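Local atomic coordinates of Abbfa_003403 (Acinetobacter baumannii, PDB entry 4ZXH), a protein that is a four-domain nonribosomal peptide synthetase module that probably activates an amino acid, condenses it with a carrier-bound partner and releases the product through its thioesterase domain. Residues Gln715-Pro718 with Ala719-Lys722; Ala743-Thr746 with Ile747-Glu750. All coordinates share one frame; numbering follows the deposited sequence.

Contact 1: Gln715-Pro718 with Ala719-Lys722; sequences QATP and ATWK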
loop_
_atom_site.group_PDB
_atom_site.type_symbol
_atom_site.label_atom_id
_atom_site.label_comp_id
_atom_site.label_asym_id
_atom_site.label_seq_id
_atom_site.Cartn_x
_atom_site.Cartn_y
_atom_site.Cartn_z
ATOM N N GLN A 715 -25.174 21.829 -12.607
ATOM C CA GLN A 715 -24.086 21.923 -11.636
ATOM C C GLN A 715 -24.537 21.335 -10.296
ATOM O O GLN A 715 -25.674 21.535 -9.862
ATOM C CB GLN A 715 -23.613 23.374 -11.492
ATOM C CG GLN A 715 -23.313 23.794 -10.080
ATOM C CD GLN A 715 -22.571 25.122 -9.960
ATOM O OE1 GLN A 715 -21.570 25.370 -10.629
ATOM N NE2 GLN A 715 -23.128 26.015 -9.144
ATOM N N ALA A 716 -23.636 20.588 -9.665
ATOM C CA ALA A 716 -23.963 19.809 -8.482
ATOM C C ALA A 716 -22.702 19.319 -7.774
ATOM O O ALA A 716 -21.676 19.077 -8.412
ATOM C CB ALA A 716 -24.838 18.620 -8.858
ATOM N N THR A 717 -22.790 19.165 -6.456
ATOM C CA THR A 717 -21.739 18.504 -5.695
ATOM C C THR A 717 -21.723 17.007 -6.015
ATOM O O THR A 717 -22.753 16.436 -6.417
ATOM C CB THR A 717 -21.940 18.701 -4.189
ATOM O OG1 THR A 717 -23.154 18.054 -3.784
ATOM C CG2 THR A 717 -22.011 20.192 -3.857
ATOM N N PRO A 718 -20.552 16.364 -5.848
ATOM C CA PRO A 718 -20.402 14.912 -6.047
ATOM C C PRO A 718 -21.538 14.084 -5.470
ATOM O O PRO A 718 -22.018 13.176 -6.142
ATOM C CB PRO A 718 -19.099 14.607 -5.325
ATOM C CG PRO A 718 -18.257 15.857 -5.612
ATOM C CD PRO A 718 -19.250 17.018 -5.588
ATOM N N ALA A 719 -21.973 14.407 -4.258
ATOM C CA ALA A 719 -23.061 13.679 -3.614
ATOM C C ALA A 719 -24.261 13.525 -4.531
ATOM O O ALA A 719 -24.813 12.436 -4.648
ATOM C CB ALA A 719 -23.474 14.375 -2.344
ATOM N N THR A 720 -24.653 14.610 -5.191
ATOM C CA THR A 720 -25.780 14.566 -6.113
ATOM C C THR A 720 -25.445 13.708 -7.332
ATOM O O THR A 720 -26.267 12.901 -7.771
ATOM C CB THR A 720 -26.191 15.970 -6.586
ATOM O OG1 THR A 720 -26.251 16.868 -5.472
ATOM C CG2 THR A 720 -27.543 15.928 -7.248
ATOM N N TRP A 721 -24.242 13.873 -7.879
ATOM C CA TRP A 721 -23.849 13.099 -9.063
ATOM C C TRP A 721 -23.840 11.612 -8.759
ATOM O O TRP A 721 -24.313 10.815 -9.571
ATOM C CB TRP A 721 -22.483 13.528 -9.593
ATOM C CG TRP A 721 -22.473 14.886 -10.237
ATOM C CD1 TRP A 721 -21.824 15.999 -9.785
ATOM C CD2 TRP A 721 -23.146 15.280 -11.444
ATOM N NE1 TRP A 721 -22.049 17.064 -10.635
ATOM C CE2 TRP A 721 -22.864 16.650 -11.662
ATOM C CE3 TRP A 721 -23.969 14.614 -12.360
ATOM C CZ2 TRP A 721 -23.365 17.362 -12.744
ATOM C CZ3 TRP A 721 -24.464 15.316 -13.436
ATOM C CH2 TRP A 721 -24.160 16.676 -13.625
ATOM N N LYS A 722 -23.310 11.244 -7.589
ATOM C CA LYS A 722 -23.359 9.854 -7.122
ATOM C C LYS A 722 -24.806 9.386 -7.063
ATOM O O LYS A 722 -25.125 8.302 -7.551
ATOM C CB LYS A 722 -22.692 9.686 -5.744
ATOM C CG LYS A 722 -21.165 9.780 -5.755
ATOM C CD LYS A 722 -20.593 10.005 -4.353
ATOM C CE LYS A 722 -19.093 10.360 -4.396
ATOM N NZ LYS A 722 -18.589 10.840 -3.062
#
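With CG of Trp721 anti to its own carbonyl carbon (chi1 -71°), the indole is laid back along the chain towards Ala716. The methyl group of Ala716 sits over one face of the five-membered ring, off-centre towards the rim, in a CH-pi contact with CB 4.0 Å from the ring centroid. Pro718 meets the same indole at its edge through CA. The indole N-H makes a weak, bent bond to the chain: Trp721 NE1 lies 3.0 Å from Ala716 O with an N-H...O angle of 121°. Its stronger partner is the carbonyl of Leu738 on strand 735-740; the indole N-H is thus shared between the chain at Ala716, weakly, and strand 735-740.

Thr720 flanks Ala716 as well, its CB 3.7 Å from Ala716 CB. Here the threonine hydroxyl stands anti to the carbonyl carbon, and OG1 of Thr720 lies 3.7 Å from OG1 of Thr717, the two side chains meeting at a slant. Thr717 occupies the N-cap position without capping through its side chain; OG1 is bonded instead to the carbonyl of Lys953. Its backbone carbonyl does the work at the helix start, taking weak bonds from Thr720 N at 2.9 Å and Trp721 N at 3.3 Å. The first firm helical bond follows, Lys722 N to Pro718 O at 2.7 Å with an N-H...O angle of 175°. Pro718, as the first helical residue, brings no N-H that would need a partner.

Together these contacts form the tight strand-to-helix turn of a beta-alpha-beta unit, strand 713-716 to helix 718-725, in the mixed sheet of the adenylation domain, a member of the ANL family.

Contact 2: Ala743-Thr746 with Ile747-Glu750; sequences ALDT and ILAE
Asp745 and Ala749 are joined by an i to i+4 backbone bond at the start of helix 746-753, Ala749 N to Asp745 O at 3.1 Å, and Glu750 N to Thr746 O at 3.0 Å continues the pattern.

Asp745 stands at the N-cap. Its chi1 of 50° sets CG between the backbone N and the carbonyl carbon, which folds the carboxylate back over the opening turn. There OD1 comes to 3.6 Å from Leu748 CB, the two side chains crossing at about a right angle, while OD2 lies 3.9 Å from Ile747 CB. A negative group at this end would be expected to interact well with the helix dipole; OD2 also has a long, weak ion pair with Lys888 on helix 880-888.

The apolar half of the contact is made by the leucines. Leu744 sends its CD1 branch across Leu748, meeting CD2 at 3.8 Å, and the two chains run roughly perpendicular. Both carry CG anti to the backbone N (chi1 177° and 175°), which extends each isobutyl group away from its own N-H and lets the branches meet beside the first turn. Leu744 CG also reaches Ala749 CB at 4.3 Å. Beyond the two segments Leu748 leans on Pro718 and Leu725, whereas Ile747 and Thr746 touch Asn885.

This is a helix N-terminus with an aspartate at the N-cap and the leucine before it packing on a leucine of the first turn; it follows strand 735-740 in the adenylation domain and faces helix 880-888 of the C-terminal AMP-binding region.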
loop_
_atom_site.group_PDB
_atom_site.type_symbol
_atom_site.label_atom_id
_atom_site.label_comp_id
_atom_site.label_asym_id
_atom_site.label_seq_id
_atom_site.Cartn_x
_atom_site.Cartn_y
_atom_site.Cartn_z
ATOM N N ALA A 743 -13.558 17.180 -3.572
ATOM C CA ALA A 743 -12.614 16.630 -4.533
ATOM C C ALA A 743 -13.331 15.696 -5.500
ATOM O O ALA A 743 -14.276 14.997 -5.125
ATOM C CB ALA A 743 -11.490 15.906 -3.822
ATOM N N LEU A 744 -12.905 15.718 -6.756
ATOM C CA LEU A 744 -13.429 14.788 -7.738
ATOM C C LEU A 744 -12.487 13.589 -7.807
ATOM O O LEU A 744 -11.321 13.723 -8.201
ATOM C CB LEU A 744 -13.574 15.458 -9.105
ATOM C CG LEU A 744 -14.051 14.595 -10.275
ATOM C CD1 LEU A 744 -15.406 14.019 -9.980
ATOM C CD2 LEU A 744 -14.121 15.428 -11.530
ATOM N N ASP A 745 -12.980 12.428 -7.385
ATOM C CA ASP A 745 -12.189 11.202 -7.425
ATOM C C ASP A 745 -12.265 10.587 -8.814
ATOM O O ASP A 745 -13.209 10.841 -9.562
ATOM C CB ASP A 745 -12.651 10.190 -6.359
ATOM C CG ASP A 745 -14.154 9.942 -6.378
ATOM O OD1 ASP A 745 -14.934 10.923 -6.394
ATOM O OD2 ASP A 745 -14.560 8.763 -6.421
ATOM N N THR A 746 -11.268 9.779 -9.154
ATOM C CA THR A 746 -11.167 9.225 -10.498
ATOM C C THR A 746 -12.362 8.334 -10.857
ATOM O O THR A 746 -12.837 8.364 -11.996
ATOM C CB THR A 746 -9.861 8.437 -10.660
ATOM O OG1 THR A 746 -9.722 7.559 -9.547
ATOM C CG2 THR A 746 -8.667 9.383 -10.653
ATOM N N ILE A 747 -12.860 7.564 -9.891
ATOM C CA ILE A 747 -13.991 6.673 -10.150
ATOM C C ILE A 747 -15.238 7.444 -10.590
ATOM O O ILE A 747 -15.888 7.070 -11.565
ATOM C CB ILE A 747 -14.368 5.820 -8.916
ATOM C CG1 ILE A 747 -13.132 5.157 -8.294
ATOM C CG2 ILE A 747 -15.437 4.782 -9.296
ATOM C CD1 ILE A 747 -12.501 4.075 -9.139
ATOM N N LEU A 748 -15.581 8.513 -9.873
ATOM C CA LEU A 748 -16.751 9.308 -10.249
ATOM C C LEU A 748 -16.522 9.966 -11.597
ATOM O O LEU A 748 -17.445 10.139 -12.391
ATOM C CB LEU A 748 -17.065 10.368 -9.197
ATOM C CG LEU A 748 -18.205 11.330 -9.551
ATOM C CD1 LEU A 748 -19.495 10.581 -9.844
ATOM C CD2 LEU A 748 -18.422 12.358 -8.455
ATOM N N ALA A 749 -15.272 10.316 -11.852
ATOM C CA ALA A 749 -14.911 10.981 -13.087
ATOM C C ALA A 749 -15.176 10.081 -14.281
ATOM O O ALA A 749 -15.784 10.521 -15.254
ATOM C CB ALA A 749 -13.450 11.408 -13.053
ATOM N N GLU A 750 -14.733 8.825 -14.228
ATOM C CA GLU A 750 -14.931 7.964 -15.390
ATOM C C GLU A 750 -16.405 7.710 -15.624
ATOM O O GLU A 750 -16.852 7.722 -16.766
ATOM C CB GLU A 750 -14.196 6.634 -15.267
ATOM C CG GLU A 750 -12.947 6.587 -16.150
ATOM C CD GLU A 750 -13.250 6.420 -17.643
ATOM O OE1 GLU A 750 -14.072 5.550 -17.998
ATOM O OE2 GLU A 750 -12.677 7.182 -18.462
#

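Following the chain from the N terminus, strand 713-716 runs into contact 1, which closes the turn into helix 718-725. Helix 718-725 and the loop after it carry the chain back, and strand 735-740 runs parallel to strand 713-716; a loop then leads to contact 2, which closes the turn into helix 746-753. The two are in series, neither nested nor crossing, with centres about 11 Å apart. They meet where Pro718 CB packs on Leu748 CD2 at 3.9 Å, so the starts of the two helices lie against each other. Both also touch the C-terminal part of the AMP-binding enzyme, contact 1 at Met949 and Lys953, contact 2 at Asn885.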